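Local atomic coordinates of molybdopterin biosynthesis moeA protein (Pyrococcus horikoshii, PDB entry 1WU2), a protein that probably takes part in molybdenum cofactor biosynthesis, as MoeA relatives do by inserting molybdenum into the adenylylated form of molybdopterin. Residues T211-F223 against G298-K312. Numbering follows the deposited sequence.
Sequences TNSIMLQGLVEKF and GYPVSVFAQFNLFVK
Phe307 reaches across from helix 300-319 and lays one face of its ring under Leu219, whose CB stands 3.8 Å from the ring centroid and 16° off the normal, a CH-pi contact. With CG anti to the backbone N, the ring is carried against helix 212-222, where its CZ comes within 3.3 Å of Leu219 O. Phe223 meets the ring's edge through CD2, 3.5 Å from Phe307 CE2, the two planes inclined at 44°. Phe223 is itself covered on one face by the aliphatic chain of Lys312, whose CD lies 3.4 Å from Phe223 CZ; Lys312 NZ goes on to a hydrogen bond with Tyr375 OH and a salt bridge with Glu325. Without the Phe307 ring, as with an alanine here, a gap would probably open beside Leu219 and Phe223 CD2 would lose its edge contact.

Nearer the helix starts, Val303 divides its branches: CG1 packs against both Leu216 CD2 and the methyl of selenomethionine Met215 (CE, 3.7 Å), while CG2 touches the Asn212 amide. Asn212 ND2 gives a short but bent, weak hydrogen bond to Gly298 O (2.6 Å), and its OD1 rests against Pro300. Segments 212-222 and 300-312 run nearly parallel, crossing at -23° with axes 10.7 Å apart. Strands 226-233 and 293-295 share one mixed sheet, making this helix-helix packing within the alpha/beta probable molybdopterin-binding domain.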
loop_
_atom_site.group_PDB
_atom_site.type_symbol
_atom_site.label_atom_id
_atom_site.label_comp_id
_atom_site.label_asym_id
_atom_site.label_seq_id
_atom_site.Cartn_x
_atom_site.Cartn_y
_atom_site.Cartn_z
ATOM N N THR A 211 -7.787 4.878 22.433
ATOM C CA THR A 211 -7.277 4.083 21.320
ATOM C C THR A 211 -7.348 4.802 19.961
ATOM O O THR A 211 -6.511 4.566 19.092
ATOM C CB THR A 211 -8.050 2.733 21.303
ATOM O OG1 THR A 211 -7.342 1.770 22.098
ATOM C CG2 THR A 211 -8.094 2.102 19.930
ATOM N N ASN A 212 -8.333 5.676 19.784
ATOM C CA ASN A 212 -8.544 6.355 18.508
ATOM C C ASN A 212 -7.457 7.342 18.118
ATOM O O ASN A 212 -7.285 7.628 16.936
ATOM C CB ASN A 212 -9.886 7.084 18.509
ATOM C CG ASN A 212 -11.059 6.132 18.500
ATOM O OD1 ASN A 212 -10.918 4.949 18.176
ATOM N ND2 ASN A 212 -12.226 6.640 18.860
ATOM N N SER A 213 -6.730 7.864 19.101
ATOM C CA SER A 213 -5.700 8.853 18.824
ATOM C C SER A 213 -4.583 8.228 18.004
ATOM O O SER A 213 -4.273 8.698 16.912
ATOM C CB SER A 213 -5.127 9.430 20.116
ATOM O OG SER A 213 -4.207 10.462 19.811
ATOM N N ILE A 214 -3.992 7.166 18.541
ATOM C CA ILE A 214 -2.895 6.473 17.875
ATOM C C ILE A 214 -3.325 5.839 16.546
ATOM O O ILE A 214 -2.531 5.785 15.610
ATOM C CB ILE A 214 -2.236 5.427 18.827
ATOM C CG1 ILE A 214 -0.970 4.824 18.203
ATOM C CG2 ILE A 214 -3.206 4.308 19.194
ATOM C CD1 ILE A 214 0.070 5.833 17.774
HETATM N N MSE A 215 -4.576 5.387 16.456
HETATM C CA MSE A 215 -5.077 4.796 15.215
HETATM C C MSE A 215 -5.225 5.853 14.132
HETATM O O MSE A 215 -4.872 5.617 12.981
HETATM C CB MSE A 215 -6.416 4.088 15.416
HETATM C CG MSE A 215 -6.887 3.360 14.157
HETATM SE SE MSE A 215 -8.559 2.414 14.374
HETATM C CE MSE A 215 -9.752 3.939 14.472
ATOM N N LEU A 216 -5.750 7.013 14.506
ATOM C CA LEU A 216 -5.902 8.120 13.569
ATOM C C LEU A 216 -4.557 8.714 13.151
ATOM O O LEU A 216 -4.422 9.185 12.032
ATOM C CB LEU A 216 -6.806 9.211 14.151
ATOM C CG LEU A 216 -8.302 8.884 14.169
ATOM C CD1 LEU A 216 -9.056 9.919 14.999
ATOM C CD2 LEU A 216 -8.868 8.814 12.760
ATOM N N GLN A 217 -3.566 8.685 14.038
ATOM C CA GLN A 217 -2.225 9.163 13.697
ATOM C C GLN A 217 -1.660 8.334 12.544
ATOM O O GLN A 217 -1.215 8.879 11.544
ATOM C CB GLN A 217 -1.284 9.091 14.903
ATOM C CG GLN A 217 -1.483 10.219 15.899
ATOM C CD GLN A 217 -0.910 9.905 17.271
ATOM O OE1 GLN A 217 0.308 9.912 17.457
ATOM N NE2 GLN A 217 -1.784 9.634 18.233
ATOM N N GLY A 218 -1.704 7.016 12.688
ATOM C CA GLY A 218 -1.252 6.111 11.648
ATOM C C GLY A 218 -2.025 6.234 10.347
ATOM O O GLY A 218 -1.438 6.156 9.276
ATOM N N LEU A 219 -3.338 6.427 10.447
ATOM C CA LEU A 219 -4.209 6.472 9.274
ATOM C C LEU A 219 -3.975 7.748 8.474
ATOM O O LEU A 219 -4.000 7.731 7.240
ATOM C CB LEU A 219 -5.682 6.376 9.690
ATOM C CG LEU A 219 -6.212 4.990 10.085
ATOM C CD1 LEU A 219 -7.550 5.119 10.810
ATOM C CD2 LEU A 219 -6.352 4.094 8.867
ATOM N N VAL A 220 -3.742 8.850 9.188
ATOM C CA VAL A 220 -3.445 10.135 8.565
ATOM C C VAL A 220 -2.080 10.083 7.883
ATOM O O VAL A 220 -1.917 10.610 6.789
ATOM C CB VAL A 220 -3.501 11.291 9.595
ATOM C CG1 VAL A 220 -2.885 12.573 9.031
ATOM C CG2 VAL A 220 -4.939 11.555 10.017
ATOM N N GLU A 221 -1.109 9.441 8.530
ATOM C CA GLU A 221 0.242 9.291 7.975
ATOM C C GLU A 221 0.236 8.346 6.771
ATOM O O GLU A 221 1.019 8.516 5.838
ATOM C CB GLU A 221 1.228 8.786 9.043
ATOM C CG GLU A 221 1.526 9.807 10.138
ATOM C CD GLU A 221 2.251 9.227 11.350
ATOM O OE1 GLU A 221 2.090 8.021 11.648
ATOM O OE2 GLU A 221 2.987 9.988 12.020
ATOM N N LYS A 222 -0.657 7.362 6.790
ATOM C CA LYS A 222 -0.813 6.440 5.668
ATOM C C LYS A 222 -1.355 7.179 4.448
ATOM O O LYS A 222 -0.987 6.868 3.317
ATOM C CB LYS A 222 -1.748 5.287 6.049
ATOM C CG LYS A 222 -1.959 4.247 4.946
ATOM C CD LYS A 222 -2.997 3.215 5.347
ATOM C CE LYS A 222 -3.205 2.190 4.242
ATOM N NZ LYS A 222 -4.114 1.089 4.661
ATOM N N PHE A 223 -2.216 8.166 4.690
ATOM C CA PHE A 223 -2.880 8.905 3.625
ATOM C C PHE A 223 -2.474 10.381 3.593
ATOM O O PHE A 223 -3.314 11.275 3.750
ATOM C CB PHE A 223 -4.398 8.754 3.756
ATOM C CG PHE A 223 -4.897 7.388 3.391
ATOM C CD1 PHE A 223 -4.928 6.981 2.065
ATOM C CD2 PHE A 223 -5.322 6.499 4.371
ATOM C CE1 PHE A 223 -5.385 5.714 1.720
ATOM C CE2 PHE A 223 -5.779 5.230 4.030
ATOM C CZ PHE A 223 -5.810 4.840 2.701
ATOM N N GLY A 298 -15.940 8.064 18.222
ATOM C CA GLY A 298 -15.352 7.613 19.477
ATOM C C GLY A 298 -15.093 6.126 19.639
ATOM O O GLY A 298 -14.190 5.749 20.388
ATOM N N TYR A 299 -15.867 5.282 18.966
ATOM C CA TYR A 299 -15.628 3.841 19.012
ATOM C C TYR A 299 -14.795 3.416 17.798
ATOM O O TYR A 299 -15.141 3.758 16.672
ATOM C CB TYR A 299 -16.955 3.080 19.111
ATOM C CG TYR A 299 -17.508 3.097 20.527
ATOM C CD1 TYR A 299 -18.783 3.594 20.799
ATOM C CD2 TYR A 299 -16.734 2.651 21.605
ATOM C CE1 TYR A 299 -19.279 3.630 22.106
ATOM C CE2 TYR A 299 -17.218 2.682 22.904
ATOM C CZ TYR A 299 -18.488 3.172 23.150
ATOM O OH TYR A 299 -18.958 3.197 24.442
ATOM N N PRO A 300 -13.690 2.701 18.030
ATOM C CA PRO A 300 -12.701 2.409 16.981
ATOM C C PRO A 300 -13.259 1.903 15.651
ATOM O O PRO A 300 -12.850 2.402 14.607
ATOM C CB PRO A 300 -11.823 1.331 17.625
ATOM C CG PRO A 300 -11.899 1.604 19.071
ATOM C CD PRO A 300 -13.284 2.117 19.324
ATOM N N VAL A 301 -14.175 0.944 15.685
ATOM C CA VAL A 301 -14.743 0.397 14.452
ATOM C C VAL A 301 -15.467 1.495 13.672
ATOM O O VAL A 301 -15.338 1.590 12.454
ATOM C CB VAL A 301 -15.713 -0.776 14.729
ATOM C CG1 VAL A 301 -16.364 -1.258 13.433
ATOM C CG2 VAL A 301 -14.981 -1.927 15.420
ATOM N N SER A 302 -16.220 2.317 14.391
ATOM C CA SER A 302 -16.969 3.423 13.795
ATOM C C SER A 302 -16.090 4.572 13.270
ATOM O O SER A 302 -16.423 5.191 12.264
ATOM C CB SER A 302 -17.982 3.951 14.811
ATOM O OG SER A 302 -18.771 4.990 14.265
ATOM N N VAL A 303 -14.983 4.862 13.950
ATOM C CA VAL A 303 -14.030 5.876 13.489
ATOM C C VAL A 303 -13.341 5.431 12.198
ATOM O O VAL A 303 -13.072 6.252 11.326
ATOM C CB VAL A 303 -12.949 6.178 14.565
ATOM C CG1 VAL A 303 -11.789 6.993 13.983
ATOM C CG2 VAL A 303 -13.563 6.907 15.733
ATOM N N PHE A 304 -13.057 4.136 12.091
ATOM C CA PHE A 304 -12.370 3.563 10.933
ATOM C C PHE A 304 -13.220 3.697 9.674
ATOM O O PHE A 304 -12.723 4.095 8.625
ATOM C CB PHE A 304 -12.052 2.090 11.198
ATOM C CG PHE A 304 -11.250 1.423 10.108
ATOM C CD1 PHE A 304 -9.863 1.509 10.095
ATOM C CD2 PHE A 304 -11.883 0.681 9.117
ATOM C CE1 PHE A 304 -9.121 0.885 9.103
ATOM C CE2 PHE A 304 -11.149 0.054 8.123
ATOM C CZ PHE A 304 -9.765 0.155 8.113
ATOM N N ALA A 305 -14.498 3.358 9.790
ATOM C CA ALA A 305 -15.441 3.489 8.682
ATOM C C ALA A 305 -15.625 4.954 8.284
ATOM O O ALA A 305 -15.727 5.277 7.102
ATOM C CB ALA A 305 -16.772 2.876 9.057
ATOM N N GLN A 306 -15.657 5.836 9.277
ATOM C CA GLN A 306 -15.778 7.267 9.023
ATOM C C GLN A 306 -14.525 7.827 8.353
ATOM O O GLN A 306 -14.613 8.747 7.546
ATOM C CB GLN A 306 -16.055 8.018 10.322
ATOM C CG GLN A 306 -17.499 7.892 10.788
ATOM C CD GLN A 306 -17.715 8.423 12.191
ATOM O OE1 GLN A 306 -16.756 8.758 12.894
ATOM N NE2 GLN A 306 -18.976 8.504 12.603
ATOM N N PHE A 307 -13.364 7.267 8.680
ATOM C CA PHE A 307 -12.115 7.738 8.101
ATOM C C PHE A 307 -12.028 7.324 6.636
ATOM O O PHE A 307 -11.716 8.139 5.776
ATOM C CB PHE A 307 -10.900 7.210 8.871
ATOM C CG PHE A 307 -9.590 7.662 8.290
ATOM C CD1 PHE A 307 -8.988 8.830 8.727
ATOM C CD2 PHE A 307 -8.985 6.939 7.275
ATOM C CE1 PHE A 307 -7.798 9.258 8.172
ATOM C CE2 PHE A 307 -7.794 7.361 6.718
ATOM C CZ PHE A 307 -7.199 8.521 7.164
ATOM N N ASN A 308 -12.315 6.058 6.358
ATOM C CA ASN A 308 -12.254 5.532 4.997
ATOM C C ASN A 308 -13.303 6.134 4.061
ATOM O O ASN A 308 -13.036 6.335 2.875
ATOM C CB ASN A 308 -12.376 4.006 5.014
ATOM C CG ASN A 308 -11.070 3.328 5.361
ATOM O OD1 ASN A 308 -10.191 3.193 4.511
ATOM N ND2 ASN A 308 -10.928 2.905 6.615
ATOM N N LEU A 309 -14.478 6.446 4.601
ATOM C CA LEU A 309 -15.594 6.942 3.792
ATOM C C LEU A 309 -15.570 8.459 3.599
ATOM O O LEU A 309 -16.190 8.965 2.668
ATOM C CB LEU A 309 -16.941 6.518 4.401
ATOM C CG LEU A 309 -17.257 5.020 4.336
ATOM C CD1 LEU A 309 -18.461 4.689 5.190
ATOM C CD2 LEU A 309 -17.497 4.570 2.905
ATOM N N PHE A 310 -14.851 9.181 4.459
ATOM C CA PHE A 310 -14.835 10.643 4.404
ATOM C C PHE A 310 -13.419 11.204 4.397
ATOM O O PHE A 310 -12.982 11.790 3.408
ATOM C CB PHE A 310 -15.615 11.233 5.584
ATOM C CG PHE A 310 -17.102 11.058 5.474
ATOM C CD1 PHE A 310 -17.783 10.232 6.349
ATOM C CD2 PHE A 310 -17.820 11.727 4.496
ATOM C CE1 PHE A 310 -19.155 10.075 6.246
ATOM C CE2 PHE A 310 -19.199 11.572 4.392
ATOM C CZ PHE A 310 -19.861 10.747 5.268
ATOM N N VAL A 311 -12.705 11.003 5.499
ATOM C CA VAL A 311 -11.400 11.633 5.708
ATOM C C VAL A 311 -10.382 11.249 4.627
ATOM O O VAL A 311 -9.684 12.109 4.097
ATOM C CB VAL A 311 -10.819 11.296 7.105
ATOM C CG1 VAL A 311 -9.514 12.054 7.339
ATOM C CG2 VAL A 311 -11.820 11.628 8.204
ATOM N N LYS A 312 -10.315 9.958 4.311
ATOM C CA LYS A 312 -9.406 9.422 3.299
ATOM C C LYS A 312 -9.527 10.179 1.973
ATOM O O LYS A 312 -8.527 10.516 1.354
ATOM C CB LYS A 312 -9.690 7.925 3.088
ATOM C CG LYS A 312 -8.979 7.295 1.902
ATOM C CD LYS A 312 -9.034 5.769 1.942
ATOM C CE LYS A 312 -10.361 5.221 1.447
ATOM N NZ LYS A 312 -10.226 3.863 0.851
#